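Local coordinates for protein tryptophan decarboxylase 1 (Oryza sativa subsp. japonica, PDB 6KHN) that catalyses the pyridoxal 5'-phosphate-dependent decarboxylation of L-tryptophan to tryptamine and of 5-hydroxy-L-tryptophan to serotonin, working as a homodimer, at residues G126-A131 / L360-S365; V140-W145 / L387-V392; A178-L183 / R222-D227; A210-S215 / T272-A277. All coordinates share one frame; numbering follows the deposited sequence.

Interaction 1 of 4, residues G126-A131 / L360-S365; sequences GFTWQA and LKNHAS. With SRO (serotonin), chain D.
Phe127 and Leu360 meet at an oblique angle, with Leu360 CD2 resting 3.5 Å from Phe127 CE1. On the same side of the ring plane, serotonin CA comes to the neighbouring part of the ring, 3.6 Å from Phe127 CE2, and Phe103 of the second subunit adds an edge-to-face contact. Further along, the Trp129 indole reaches the first turn of helix 363-366, where CE3 meets Ala364 CB at 3.5 Å; NE1 is hydrogen-bonded to Glu137. The contact thus lies at the dimer interface beside the serotonin site, with Leu360 directly following the proton donor Tyr359. Between the two apolar contacts sits Asn362, the N-cap of the helix. Its CG stands between the backbone N and the carbonyl carbon (chi1 61°), which folds the amide back so that OD1 takes Ser365 N at 2.9 Å, from above the carbonyl plane. At the other end of the amide, ND2 donates to Leu360 O at 3.1 Å, within the amide plane, and, tilted from it, to Ser365 OG, also hydrogen-bonded to Asp372. Gripped at both ends, the amide lies against Gln130 CB, 3.6 Å from OD1. One water accepts from Gln130 N at 2.8 Å and donates to Asn362 OD1. Another links Leu360 O to Thr128 OG1, which accepts from Ala131 N in an ST motif, and a third accepts from Gln130 NE2 and Ala364 N.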
loop_
_atom_site.group_PDB
_atom_site.type_symbol
_atom_site.label_atom_id
_atom_site.label_comp_id
_atom_site.label_asym_id
_atom_site.label_seq_id
_atom_site.Cartn_x
_atom_site.Cartn_y
_atom_site.Cartn_z
ATOM N N GLY A 126 9.203 7.446 -4.114
ATOM C CA GLY A 126 8.966 8.871 -4.203
ATOM C C GLY A 126 8.507 9.538 -2.922
ATOM O O GLY A 126 7.513 10.268 -2.941
ATOM N N PHE A 127 9.208 9.327 -1.805
ATOM C CA PHE A 127 8.725 9.926 -0.563
ATOM C C PHE A 127 8.798 11.448 -0.607
ATOM O O PHE A 127 7.936 12.110 -0.038
ATOM C CB PHE A 127 9.495 9.387 0.648
ATOM C CG PHE A 127 10.931 9.022 0.367
ATOM C CD1 PHE A 127 11.893 10.006 0.174
ATOM C CD2 PHE A 127 11.324 7.706 0.357
ATOM C CE1 PHE A 127 13.226 9.674 -0.046
ATOM C CE2 PHE A 127 12.642 7.358 0.113
ATOM C CZ PHE A 127 13.598 8.350 -0.090
ATOM N N THR A 128 9.802 12.019 -1.279
ATOM C CA THR A 128 9.873 13.453 -1.524
ATOM C C THR A 128 9.859 13.714 -3.023
ATOM O O THR A 128 10.149 12.822 -3.834
ATOM C CB THR A 128 11.142 14.092 -0.928
ATOM O OG1 THR A 128 12.309 13.413 -1.439
ATOM C CG2 THR A 128 11.126 14.022 0.590
ATOM N N TRP A 129 9.550 14.963 -3.381
ATOM C CA TRP A 129 9.683 15.381 -4.772
ATOM C C TRP A 129 11.097 15.109 -5.274
ATOM O O TRP A 129 11.280 14.553 -6.352
ATOM C CB TRP A 129 9.334 16.863 -4.920
ATOM C CG TRP A 129 9.551 17.415 -6.319
ATOM C CD1 TRP A 129 8.641 17.443 -7.340
ATOM C CD2 TRP A 129 10.748 18.009 -6.840
ATOM N NE1 TRP A 129 9.197 18.018 -8.461
ATOM C CE2 TRP A 129 10.485 18.377 -8.183
ATOM C CE3 TRP A 129 12.018 18.267 -6.305
ATOM C CZ2 TRP A 129 11.436 18.991 -8.990
ATOM C CZ3 TRP A 129 12.965 18.885 -7.113
ATOM C CH2 TRP A 129 12.665 19.239 -8.439
ATOM N N GLN A 130 12.104 15.469 -4.471
ATOM C CA GLN A 130 13.499 15.323 -4.863
ATOM C C GLN A 130 13.884 13.861 -5.051
ATOM O O GLN A 130 14.651 13.534 -5.958
ATOM C CB GLN A 130 14.409 15.974 -3.818
ATOM C CG GLN A 130 15.896 16.026 -4.236
ATOM C CD GLN A 130 16.060 16.714 -5.581
ATOM O OE1 GLN A 130 15.982 16.073 -6.627
ATOM N NE2 GLN A 130 16.248 18.028 -5.559
ATOM N N ALA A 131 13.362 12.967 -4.201
ATOM C CA ALA A 131 13.636 11.535 -4.323
ATOM C C ALA A 131 13.318 10.978 -5.697
ATOM O O ALA A 131 13.845 9.906 -6.034
ATOM C CB ALA A 131 12.843 10.707 -3.311
ATOM N N LEU A 360 16.046 13.259 5.097
ATOM C CA LEU A 360 15.210 13.554 3.939
ATOM C C LEU A 360 15.258 15.017 3.507
ATOM O O LEU A 360 14.677 15.355 2.467
ATOM C CB LEU A 360 13.758 13.160 4.219
ATOM C CG LEU A 360 13.575 11.640 4.247
ATOM C CD1 LEU A 360 12.110 11.270 4.240
ATOM C CD2 LEU A 360 14.307 10.997 3.045
ATOM N N LYS A 361 15.950 15.885 4.241
ATOM C CA LYS A 361 15.877 17.313 3.949
ATOM C C LYS A 361 16.520 17.635 2.606
ATOM O O LYS A 361 17.553 17.062 2.244
ATOM C CB LYS A 361 16.545 18.128 5.056
ATOM C CG LYS A 361 15.617 18.376 6.235
ATOM C CD LYS A 361 16.373 18.840 7.462
ATOM C CE LYS A 361 15.431 19.065 8.652
ATOM N NZ LYS A 361 16.241 19.219 9.900
ATOM N N ASN A 362 15.898 18.560 1.871
ATOM C CA ASN A 362 16.412 19.006 0.581
ATOM C C ASN A 362 15.892 20.407 0.316
ATOM O O ASN A 362 14.955 20.869 0.968
ATOM C CB ASN A 362 15.998 18.062 -0.559
ATOM C CG ASN A 362 14.492 17.982 -0.717
ATOM O OD1 ASN A 362 13.901 18.672 -1.553
ATOM N ND2 ASN A 362 13.859 17.153 0.101
ATOM N N HIS A 363 16.489 21.074 -0.677
ATOM C CA HIS A 363 16.164 22.482 -0.924
ATOM C C HIS A 363 14.760 22.648 -1.494
ATOM O O HIS A 363 14.063 23.618 -1.165
ATOM C CB HIS A 363 17.194 23.121 -1.856
ATOM C CG HIS A 363 18.584 23.156 -1.292
ATOM N ND1 HIS A 363 18.872 23.674 -0.042
ATOM C CD2 HIS A 363 19.769 22.736 -1.806
ATOM C CE1 HIS A 363 20.171 23.571 0.185
ATOM N NE2 HIS A 363 20.739 23.007 -0.869
ATOM N N ALA A 364 14.318 21.716 -2.344
ATOM C CA ALA A 364 12.981 21.828 -2.924
ATOM C C ALA A 364 11.892 21.756 -1.854
ATOM O O ALA A 364 10.898 22.483 -1.927
ATOM C CB ALA A 364 12.763 20.738 -3.970
ATOM N N SER A 365 12.051 20.863 -0.868
ATOM C CA SER A 365 11.081 20.766 0.214
ATOM C C SER A 365 11.100 22.019 1.085
ATOM O O SER A 365 10.045 22.532 1.458
ATOM C CB SER A 365 11.367 19.528 1.058
ATOM O OG SER A 365 11.099 18.357 0.325
HETATM O OH SRO D . 14.588 1.086 -0.833
HETATM C CZ3 SRO D . 13.647 1.748 -0.047
HETATM C CH2 SRO D . 12.314 1.340 -0.124
HETATM C CZ2 SRO D . 11.350 1.972 0.657
HETATM C CE2 SRO D . 11.739 3.023 1.520
HETATM N NE1 SRO D . 11.019 3.816 2.392
HETATM C CD1 SRO D . 11.883 4.680 2.996
HETATM C CG SRO D . 13.153 4.435 2.499
HETATM C CD2 SRO D . 13.058 3.416 1.590
HETATM C CE3 SRO D . 14.032 2.779 0.795
HETATM C CB SRO D . 14.250 5.329 3.084
HETATM C CA SRO D . 13.531 6.605 3.534
HETATM N NZ SRO D . 13.597 6.829 4.977
HETATM O O HOH W 1 14.557 13.620 -0.082
HETATM O O HOH W 2 11.566 17.373 -2.420
HETATM O O HOH W 3 16.149 19.884 -3.776
#

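Interaction 2 of 4, residues V140-W145 / L387-V392; sequences VLALDW and LKLWMV
Trp390 and Trp145 leave their helices with different first torsions: CG of Trp390 is opposite the backbone N (chi1 169°), whereas CG of Trp145 is opposite the carbonyl carbon (chi1 -79°). The result is two indoles lying side by side and pointing the same way. This is helix-helix packing between helix 133-149 and the long helix 386-420 of a group II PLP decarboxylase; the axes of segments 140-145 and 387-392 approach to 8.9 Å and cross at 44°. The backbones come nearest at Ala142 and Trp390, where Ala142 presents only a methyl, consistent with their close approach. Ala142 CB points toward the other helix and sits 4.1 Å from Trp390 N, with Leu389 CG at 4.2 Å from the same methyl. One turn on from Ala142, the six-membered ring of Trp145 lies obliquely against the five-membered ring of Trp390, their centroids 4.8 Å apart and the planes inclined to each other. Trp145 CZ3 reaches Trp390 CD1 at 3.4 Å. The second subunit closes round the pair: Glu83 of that subunit packs on Trp390, and Arg67 O of that subunit accepts a weak hydrogen bond from Trp145 NE1. Leu141 fills the angle between the indoles, its CD2 4.1 Å from Trp390 CD1 and its CG 3.7 Å above the Trp145 ring plane, offset toward the rim.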
loop_
_atom_site.group_PDB
_atom_site.type_symbol
_atom_site.label_atom_id
_atom_site.label_comp_id
_atom_site.label_asym_id
_atom_site.label_seq_id
_atom_site.Cartn_x
_atom_site.Cartn_y
_atom_site.Cartn_z
ATOM N N VAL A 140 0.630 14.122 -9.585
ATOM C CA VAL A 140 -0.171 15.346 -9.539
ATOM C C VAL A 140 -0.900 15.561 -10.861
ATOM O O VAL A 140 -2.091 15.892 -10.891
ATOM C CB VAL A 140 0.717 16.551 -9.192
ATOM C CG1 VAL A 140 -0.019 17.846 -9.488
ATOM C CG2 VAL A 140 1.115 16.488 -7.722
ATOM N N LEU A 141 -0.189 15.393 -11.976
ATOM C CA LEU A 141 -0.822 15.571 -13.276
ATOM C C LEU A 141 -1.958 14.579 -13.460
ATOM O O LEU A 141 -3.047 14.955 -13.906
ATOM C CB LEU A 141 0.215 15.423 -14.397
ATOM C CG LEU A 141 -0.345 15.557 -15.814
ATOM C CD1 LEU A 141 -0.646 17.015 -16.124
ATOM C CD2 LEU A 141 0.613 14.983 -16.841
ATOM N N ALA A 142 -1.728 13.309 -13.109
ATOM C CA ALA A 142 -2.765 12.295 -13.288
ATOM C C ALA A 142 -3.984 12.597 -12.421
ATOM O O ALA A 142 -5.126 12.451 -12.877
ATOM C CB ALA A 142 -2.213 10.897 -12.981
ATOM N N LEU A 143 -3.759 13.028 -11.174
ATOM C CA LEU A 143 -4.871 13.436 -10.315
ATOM C C LEU A 143 -5.615 14.626 -10.907
ATOM O O LEU A 143 -6.850 14.682 -10.869
ATOM C CB LEU A 143 -4.361 13.763 -8.906
ATOM C CG LEU A 143 -3.924 12.520 -8.110
ATOM C CD1 LEU A 143 -2.925 12.840 -6.961
ATOM C CD2 LEU A 143 -5.138 11.755 -7.591
ATOM N N ASP A 144 -4.882 15.588 -11.466
ATOM C CA ASP A 144 -5.542 16.746 -12.063
ATOM C C ASP A 144 -6.386 16.347 -13.272
ATOM O O ASP A 144 -7.520 16.821 -13.422
ATOM C CB ASP A 144 -4.507 17.800 -12.453
ATOM C CG ASP A 144 -5.128 19.165 -12.620
ATOM O OD1 ASP A 144 -5.640 19.450 -13.720
ATOM O OD2 ASP A 144 -5.146 19.939 -11.638
ATOM N N TRP A 145 -5.844 15.482 -14.143
ATOM C CA TRP A 145 -6.594 14.991 -15.298
ATOM C C TRP A 145 -7.875 14.280 -14.881
ATOM O O TRP A 145 -8.918 14.455 -15.517
ATOM C CB TRP A 145 -5.740 14.022 -16.121
ATOM C CG TRP A 145 -4.716 14.639 -17.028
ATOM C CD1 TRP A 145 -4.260 15.938 -17.024
ATOM C CD2 TRP A 145 -4.001 13.965 -18.078
ATOM N NE1 TRP A 145 -3.308 16.105 -18.018
ATOM C CE2 TRP A 145 -3.135 14.909 -18.675
ATOM C CE3 TRP A 145 -4.030 12.660 -18.584
ATOM C CZ2 TRP A 145 -2.283 14.577 -19.744
ATOM C CZ3 TRP A 145 -3.179 12.331 -19.653
ATOM C CH2 TRP A 145 -2.323 13.291 -20.216
ATOM N N LEU A 387 2.109 6.575 -12.882
ATOM C CA LEU A 387 2.435 6.185 -14.250
ATOM C C LEU A 387 1.301 5.393 -14.896
ATOM O O LEU A 387 0.854 5.727 -15.998
ATOM C CB LEU A 387 3.733 5.376 -14.268
ATOM C CG LEU A 387 4.290 5.063 -15.661
ATOM C CD1 LEU A 387 4.622 6.347 -16.407
ATOM C CD2 LEU A 387 5.514 4.125 -15.580
ATOM N N LYS A 388 0.826 4.329 -14.232
ATOM C CA LYS A 388 -0.224 3.501 -14.828
ATOM C C LYS A 388 -1.514 4.292 -15.021
ATOM O O LYS A 388 -2.200 4.133 -16.043
ATOM C CB LYS A 388 -0.483 2.250 -13.976
ATOM C CG LYS A 388 -1.121 2.494 -12.601
ATOM C CD LYS A 388 -1.359 1.165 -11.882
ATOM C CE LYS A 388 -1.491 1.364 -10.384
ATOM N NZ LYS A 388 -1.363 0.068 -9.630
ATOM N N LEU A 389 -1.857 5.164 -14.060
ATOM C CA LEU A 389 -3.080 5.948 -14.201
ATOM C C LEU A 389 -2.957 6.949 -15.350
ATOM O O LEU A 389 -3.879 7.089 -16.165
ATOM C CB LEU A 389 -3.407 6.645 -12.877
ATOM C CG LEU A 389 -4.674 7.504 -12.802
ATOM C CD1 LEU A 389 -5.908 6.744 -13.307
ATOM C CD2 LEU A 389 -4.889 8.020 -11.371
ATOM N N TRP A 390 -1.810 7.625 -15.459
ATOM C CA TRP A 390 -1.590 8.515 -16.602
ATOM C C TRP A 390 -1.620 7.756 -17.929
ATOM O O TRP A 390 -2.186 8.243 -18.917
ATOM C CB TRP A 390 -0.263 9.249 -16.452
ATOM C CG TRP A 390 0.166 9.971 -17.695
ATOM C CD1 TRP A 390 -0.306 11.173 -18.149
ATOM C CD2 TRP A 390 1.164 9.545 -18.642
ATOM N NE1 TRP A 390 0.338 11.517 -19.314
ATOM C CE2 TRP A 390 1.237 10.535 -19.643
ATOM C CE3 TRP A 390 1.991 8.423 -18.741
ATOM C CZ2 TRP A 390 2.110 10.446 -20.726
ATOM C CZ3 TRP A 390 2.871 8.329 -19.832
ATOM C CH2 TRP A 390 2.919 9.341 -20.806
ATOM N N MET A 391 -1.045 6.551 -17.962
ATOM C CA MET A 391 -0.977 5.790 -19.208
ATOM C C MET A 391 -2.360 5.383 -19.693
ATOM O O MET A 391 -2.622 5.385 -20.900
ATOM C CB MET A 391 -0.098 4.551 -19.022
ATOM C CG MET A 391 1.391 4.827 -19.134
ATOM S SD MET A 391 2.360 3.348 -19.543
ATOM C CE MET A 391 3.959 4.088 -19.857
ATOM N N VAL A 392 -3.243 4.997 -18.773
ATOM C CA VAL A 392 -4.627 4.684 -19.142
ATOM C C VAL A 392 -5.276 5.886 -19.824
ATOM O O VAL A 392 -5.772 5.786 -20.951
ATOM C CB VAL A 392 -5.433 4.232 -17.909
ATOM C CG1 VAL A 392 -6.920 4.207 -18.217
ATOM C CG2 VAL A 392 -4.980 2.852 -17.463
#

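Interaction 3 of 4, residues A178-L183 / R222-D227; sequences AMLVTL and RLAGFD
Leu183 N donates to Met179 O at 2.9 Å, a helical bond; from this turn the Leu183 side chain points toward Ala224 and Phe226. Leu183 CD2 meets Phe226 CE2 at 4.0 Å, the leucine branch and the ring crossing obliquely, while Leu183 CB sits against Ala224 CB. One turn back, Leu180 swings its CG opposite its backbone N (chi1 179°), which carries CD1 across to Leu223 CB at 4.2 Å; the two leucines cross at about a right angle. The same CD1 touches Ala224 CB, so this methyl of Leu180 is shared between Leu223 and Ala224. Gly225, just past helix 215-223, closes it with a Schellman motif, its phi of 93° turning the chain so that Phe226 can drop between helix 175-193 and strand 205-210. Leu180 also packs on Leu180 of the second subunit. Helices pack together here over a mainly parallel sheet, with helix 215-223 bridging the neighbouring parallel strands 205-210 and 231-234 as a beta-alpha-beta crossover, as found in the large domain of fold-type I PLP enzymes.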
loop_
_atom_site.group_PDB
_atom_site.type_symbol
_atom_site.label_atom_id
_atom_site.label_comp_id
_atom_site.label_asym_id
_atom_site.label_seq_id
_atom_site.Cartn_x
_atom_site.Cartn_y
_atom_site.Cartn_z
ATOM N N ALA A 178 -7.494 6.157 2.699
ATOM C CA ALA A 178 -8.109 7.456 2.450
ATOM C C ALA A 178 -9.065 7.847 3.579
ATOM O O ALA A 178 -9.074 8.999 4.035
ATOM C CB ALA A 178 -8.840 7.427 1.104
ATOM N N MET A 179 -9.866 6.896 4.049
ATOM C CA MET A 179 -10.697 7.151 5.213
ATOM C C MET A 179 -9.842 7.411 6.442
ATOM O O MET A 179 -10.129 8.325 7.224
ATOM C CB MET A 179 -11.635 5.975 5.449
ATOM C CG MET A 179 -12.751 5.908 4.429
ATOM S SD MET A 179 -13.549 4.292 4.472
ATOM C CE MET A 179 -14.951 4.594 3.378
ATOM N N LEU A 180 -8.770 6.645 6.611
ATOM C CA LEU A 180 -7.954 6.784 7.813
ATOM C C LEU A 180 -7.326 8.173 7.913
ATOM O O LEU A 180 -7.374 8.808 8.974
ATOM C CB LEU A 180 -6.872 5.705 7.853
ATOM C CG LEU A 180 -5.937 5.788 9.071
ATOM C CD1 LEU A 180 -6.729 5.706 10.362
ATOM C CD2 LEU A 180 -4.842 4.724 9.028
ATOM N N VAL A 181 -6.736 8.670 6.821
ATOM C CA VAL A 181 -5.992 9.923 6.960
ATOM C C VAL A 181 -6.942 11.104 7.125
ATOM O O VAL A 181 -6.601 12.089 7.787
ATOM C CB VAL A 181 -5.012 10.138 5.784
ATOM C CG1 VAL A 181 -4.006 8.979 5.686
ATOM C CG2 VAL A 181 -5.749 10.331 4.476
ATOM N N THR A 182 -8.151 11.025 6.565
ATOM C CA THR A 182 -9.112 12.107 6.755
ATOM C C THR A 182 -9.766 12.041 8.136
ATOM O O THR A 182 -10.013 13.083 8.744
ATOM C CB THR A 182 -10.172 12.088 5.647
ATOM O OG1 THR A 182 -10.783 10.786 5.552
ATOM C CG2 THR A 182 -9.536 12.445 4.311
ATOM N N LEU A 183 -10.042 10.833 8.644
ATOM C CA LEU A 183 -10.476 10.692 10.031
ATOM C C LEU A 183 -9.450 11.273 10.992
ATOM O O LEU A 183 -9.810 11.939 11.965
ATOM C CB LEU A 183 -10.740 9.218 10.379
ATOM C CG LEU A 183 -12.086 8.676 9.893
ATOM C CD1 LEU A 183 -12.102 7.150 9.762
ATOM C CD2 LEU A 183 -13.221 9.148 10.810
ATOM N N ARG A 222 -11.946 2.794 14.334
ATOM C CA ARG A 222 -11.307 2.147 15.480
ATOM C C ARG A 222 -9.794 2.345 15.458
ATOM O O ARG A 222 -9.171 2.524 16.514
ATOM C CB ARG A 222 -11.665 0.662 15.515
ATOM C CG ARG A 222 -13.116 0.375 15.973
ATOM C CD ARG A 222 -13.440 -1.142 15.996
ATOM N NE ARG A 222 -13.804 -1.668 14.671
ATOM C CZ ARG A 222 -13.076 -2.543 13.966
ATOM N NH1 ARG A 222 -11.929 -3.026 14.448
ATOM N NH2 ARG A 222 -13.500 -2.946 12.772
ATOM N N LEU A 223 -9.181 2.318 14.264
ATOM C CA LEU A 223 -7.730 2.502 14.170
ATOM C C LEU A 223 -7.315 3.891 14.652
ATOM O O LEU A 223 -6.301 4.038 15.346
ATOM C CB LEU A 223 -7.255 2.282 12.730
ATOM C CG LEU A 223 -7.135 0.890 12.100
ATOM C CD1 LEU A 223 -6.775 1.022 10.625
ATOM C CD2 LEU A 223 -6.102 0.029 12.807
ATOM N N ALA A 224 -8.095 4.924 14.295
ATOM C CA ALA A 224 -7.816 6.303 14.699
ATOM C C ALA A 224 -8.087 6.576 16.174
ATOM O O ALA A 224 -7.803 7.687 16.638
ATOM C CB ALA A 224 -8.640 7.294 13.861
ATOM N N GLY A 225 -8.619 5.617 16.920
ATOM C CA GLY A 225 -8.842 5.823 18.342
ATOM C C GLY A 225 -10.215 6.333 18.726
ATOM O O GLY A 225 -10.418 6.689 19.891
ATOM N N PHE A 226 -11.161 6.388 17.797
ATOM C CA PHE A 226 -12.521 6.732 18.168
ATOM C C PHE A 226 -13.115 5.639 19.040
ATOM O O PHE A 226 -12.832 4.449 18.849
ATOM C CB PHE A 226 -13.382 6.947 16.928
ATOM C CG PHE A 226 -13.076 8.216 16.217
ATOM C CD1 PHE A 226 -13.725 9.385 16.566
ATOM C CD2 PHE A 226 -12.105 8.249 15.220
ATOM C CE1 PHE A 226 -13.434 10.574 15.922
ATOM C CE2 PHE A 226 -11.795 9.424 14.584
ATOM C CZ PHE A 226 -12.471 10.600 14.933
ATOM N N ASP A 227 -13.937 6.055 20.005
ATOM C CA ASP A 227 -14.582 5.117 20.916
ATOM C C ASP A 227 -15.664 4.328 20.184
ATOM O O ASP A 227 -16.480 4.926 19.470
ATOM C CB ASP A 227 -15.195 5.868 22.101
ATOM C CG ASP A 227 -15.509 4.949 23.267
ATOM O OD1 ASP A 227 -16.511 4.194 23.180
ATOM O OD2 ASP A 227 -14.732 4.964 24.253
#

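Interaction 4 of 4, residues A210-S215 / T272-A277; sequences ADQTHS and TTSSNA. With PLP (pyridoxal-5'-phosphate), chain C.
The cofactor pocket is lined here by two loops that leave the C-terminal ends of neighbouring parallel strands, and it is where His214 meets Thr273. The His214 imidazole lies over the pyridoxal phosphate, its CD2 only 3.4 Å from PLP C5, and Thr273 CB closes against the same CD2 at 4.0 Å. With CG opposite the backbone N (chi1 -167°), the ring swings out over the cofactor, while ND1 caps Thr216 N at the start of helix 215-223 and so helps fix the ring's rotation. A histidine over the cofactor ring is a feature of group II decarboxylases, and His214 also binds serotonin; Thr273, 3.8 Å from PLP O3 through its CB, probably helps bind the cofactor. Two residues before the histidine, Gln212 packs its CB on Thr272 CG2 at 3.7 Å. Its carbonyl O receives two waters, one bridging to Thr273 N (2.8 Å from that water) and one to Ser274 N. Gln212 NE2 donates to Asp211 OD1 at 2.9 Å; the acceptor lies in the amide plane, but the NH2 comes in from above the carboxylate plane. Gln212 OE1 takes a third water, which also meets Thr272 OG1 and Ser275 OG.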
loop_
_atom_site.group_PDB
_atom_site.type_symbol
_atom_site.label_atom_id
_atom_site.label_comp_id
_atom_site.label_asym_id
_atom_site.label_seq_id
_atom_site.Cartn_x
_atom_site.Cartn_y
_atom_site.Cartn_z
ATOM N N ALA A 210 -24.016 6.017 7.281
ATOM C CA ALA A 210 -25.133 5.102 7.085
ATOM C C ALA A 210 -24.700 3.662 7.363
ATOM O O ALA A 210 -23.515 3.316 7.312
ATOM C CB ALA A 210 -25.683 5.213 5.662
ATOM N N ASP A 211 -25.682 2.812 7.668
ATOM C CA ASP A 211 -25.371 1.410 7.901
ATOM C C ASP A 211 -24.950 0.682 6.624
ATOM O O ASP A 211 -24.414 -0.423 6.717
ATOM C CB ASP A 211 -26.565 0.698 8.556
ATOM C CG ASP A 211 -27.816 0.649 7.666
ATOM O OD1 ASP A 211 -27.764 1.005 6.469
ATOM O OD2 ASP A 211 -28.887 0.244 8.183
ATOM N N GLN A 212 -25.197 1.264 5.447
ATOM C CA GLN A 212 -24.726 0.729 4.178
ATOM C C GLN A 212 -23.277 1.109 3.883
ATOM O O GLN A 212 -22.763 0.745 2.824
ATOM C CB GLN A 212 -25.615 1.225 3.033
ATOM C CG GLN A 212 -27.076 0.842 3.148
ATOM C CD GLN A 212 -27.261 -0.659 3.260
ATOM O OE1 GLN A 212 -27.008 -1.403 2.313
ATOM N NE2 GLN A 212 -27.696 -1.115 4.429
ATOM N N THR A 213 -22.618 1.850 4.766
ATOM C CA THR A 213 -21.244 2.246 4.509
ATOM C C THR A 213 -20.339 1.030 4.656
ATOM O O THR A 213 -20.568 0.175 5.516
ATOM C CB THR A 213 -20.820 3.367 5.468
ATOM O OG1 THR A 213 -21.621 4.530 5.230
ATOM C CG2 THR A 213 -19.354 3.739 5.253
ATOM N N HIS A 214 -19.325 0.939 3.792
ATOM C CA HIS A 214 -18.448 -0.226 3.789
ATOM C C HIS A 214 -17.814 -0.425 5.158
ATOM O O HIS A 214 -17.448 0.535 5.835
ATOM C CB HIS A 214 -17.362 -0.079 2.721
ATOM C CG HIS A 214 -16.607 -1.345 2.446
ATOM N ND1 HIS A 214 -15.729 -1.902 3.350
ATOM C CD2 HIS A 214 -16.590 -2.156 1.361
ATOM C CE1 HIS A 214 -15.207 -3.005 2.837
ATOM N NE2 HIS A 214 -15.713 -3.180 1.629
ATOM N N SER A 215 -17.674 -1.687 5.564
ATOM C CA SER A 215 -17.204 -1.970 6.918
ATOM C C SER A 215 -15.799 -1.448 7.177
ATOM O O SER A 215 -15.431 -1.246 8.338
ATOM C CB SER A 215 -17.242 -3.470 7.178
ATOM O OG SER A 215 -16.534 -4.138 6.162
ATOM N N THR A 272 -23.047 2.335 -2.790
ATOM C CA THR A 272 -22.689 1.490 -1.664
ATOM C C THR A 272 -22.334 0.091 -2.145
ATOM O O THR A 272 -22.756 -0.363 -3.213
ATOM C CB THR A 272 -23.819 1.402 -0.622
ATOM O OG1 THR A 272 -25.023 0.904 -1.226
ATOM C CG2 THR A 272 -24.083 2.764 0.041
ATOM N N THR A 273 -21.546 -0.597 -1.321
ATOM C CA THR A 273 -21.018 -1.891 -1.724
ATOM C C THR A 273 -22.142 -2.912 -1.905
ATOM O O THR A 273 -22.140 -3.678 -2.873
ATOM C CB THR A 273 -19.976 -2.359 -0.702
ATOM O OG1 THR A 273 -19.578 -3.693 -0.999
ATOM C CG2 THR A 273 -20.547 -2.343 0.699
ATOM N N SER A 274 -23.147 -2.889 -1.030
ATOM C CA SER A 274 -24.142 -3.957 -1.030
ATOM C C SER A 274 -25.145 -3.812 -2.176
ATOM O O SER A 274 -25.343 -4.746 -2.961
ATOM C CB SER A 274 -24.857 -3.980 0.326
ATOM O OG SER A 274 -26.077 -4.682 0.245
ATOM N N SER A 275 -25.786 -2.649 -2.292
ATOM C CA SER A 275 -26.882 -2.475 -3.235
ATOM C C SER A 275 -26.735 -1.228 -4.098
ATOM O O SER A 275 -27.657 -0.914 -4.867
ATOM C CB SER A 275 -28.226 -2.434 -2.486
ATOM O OG SER A 275 -28.438 -1.166 -1.862
ATOM N N ASN A 276 -25.612 -0.504 -3.981
ATOM C CA ASN A 276 -25.337 0.681 -4.801
ATOM C C ASN A 276 -26.308 1.821 -4.479
ATOM O O ASN A 276 -26.733 2.568 -5.368
ATOM C CB ASN A 276 -25.371 0.347 -6.300
ATOM C CG ASN A 276 -23.986 0.136 -6.905
ATOM O OD1 ASN A 276 -22.967 0.082 -6.203
ATOM N ND2 ASN A 276 -23.952 0.004 -8.222
ATOM N N ALA A 277 -26.676 1.947 -3.204
ATOM C CA ALA A 277 -27.385 3.133 -2.744
ATOM C C ALA A 277 -26.481 4.353 -2.894
ATOM O O ALA A 277 -25.248 4.243 -2.951
ATOM C CB ALA A 277 -27.819 2.977 -1.285
HETATM N N1 PLP C . -15.971 1.547 -0.315
HETATM C C2 PLP C . -16.877 1.150 -1.283
HETATM C C2A PLP C . -18.111 1.949 -1.588
HETATM C C3 PLP C . -16.642 -0.017 -2.001
HETATM O O3 PLP C . -17.572 -0.360 -2.946
HETATM C C4 PLP C . -15.499 -0.806 -1.764
HETATM C C4A PLP C . -15.147 -1.972 -2.657
HETATM C C5 PLP C . -14.578 -0.401 -0.792
HETATM C C6 PLP C . -14.831 0.778 -0.074
HETATM C C5A PLP C . -13.333 -1.245 -0.523
HETATM O O4P PLP C . -12.270 -0.430 -0.041
HETATM P P PLP C . -10.700 -0.895 -0.041
HETATM O O1P PLP C . -10.705 -2.410 -0.160
HETATM O O2P PLP C . -9.936 -0.260 -1.218
HETATM O O3P PLP C . -10.011 -0.491 1.254
HETATM O O HOH W 4 -23.421 -1.503 1.601
HETATM O O HOH W 5 -20.651 0.935 0.909
HETATM O O HOH W 6 -26.744 -0.611 -0.063
#

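Interactions 3 and 4 are the closest in the fold, their centres about 18 Å apart and nearest atoms about 5 Å, because helix 215-223 starts beside His214 and ends at the packing of 222-227. Interactions 1 and 2 lie about 21 Å apart centre to centre and both touch the second subunit, as does interaction 3. Interactions 1 and 4 are about 39 Å apart between centres within one chain, yet the dimer joins them: the serotonin beside Phe127 is hydrogen-bonded to His214 NE2 and Phe104 O of the second subunit. Each pocket thus uses both chains. The side chain of Leu180 is about 10 Å from a bound pyridoxal phosphate, whereas interaction 2 is packing away from the sites.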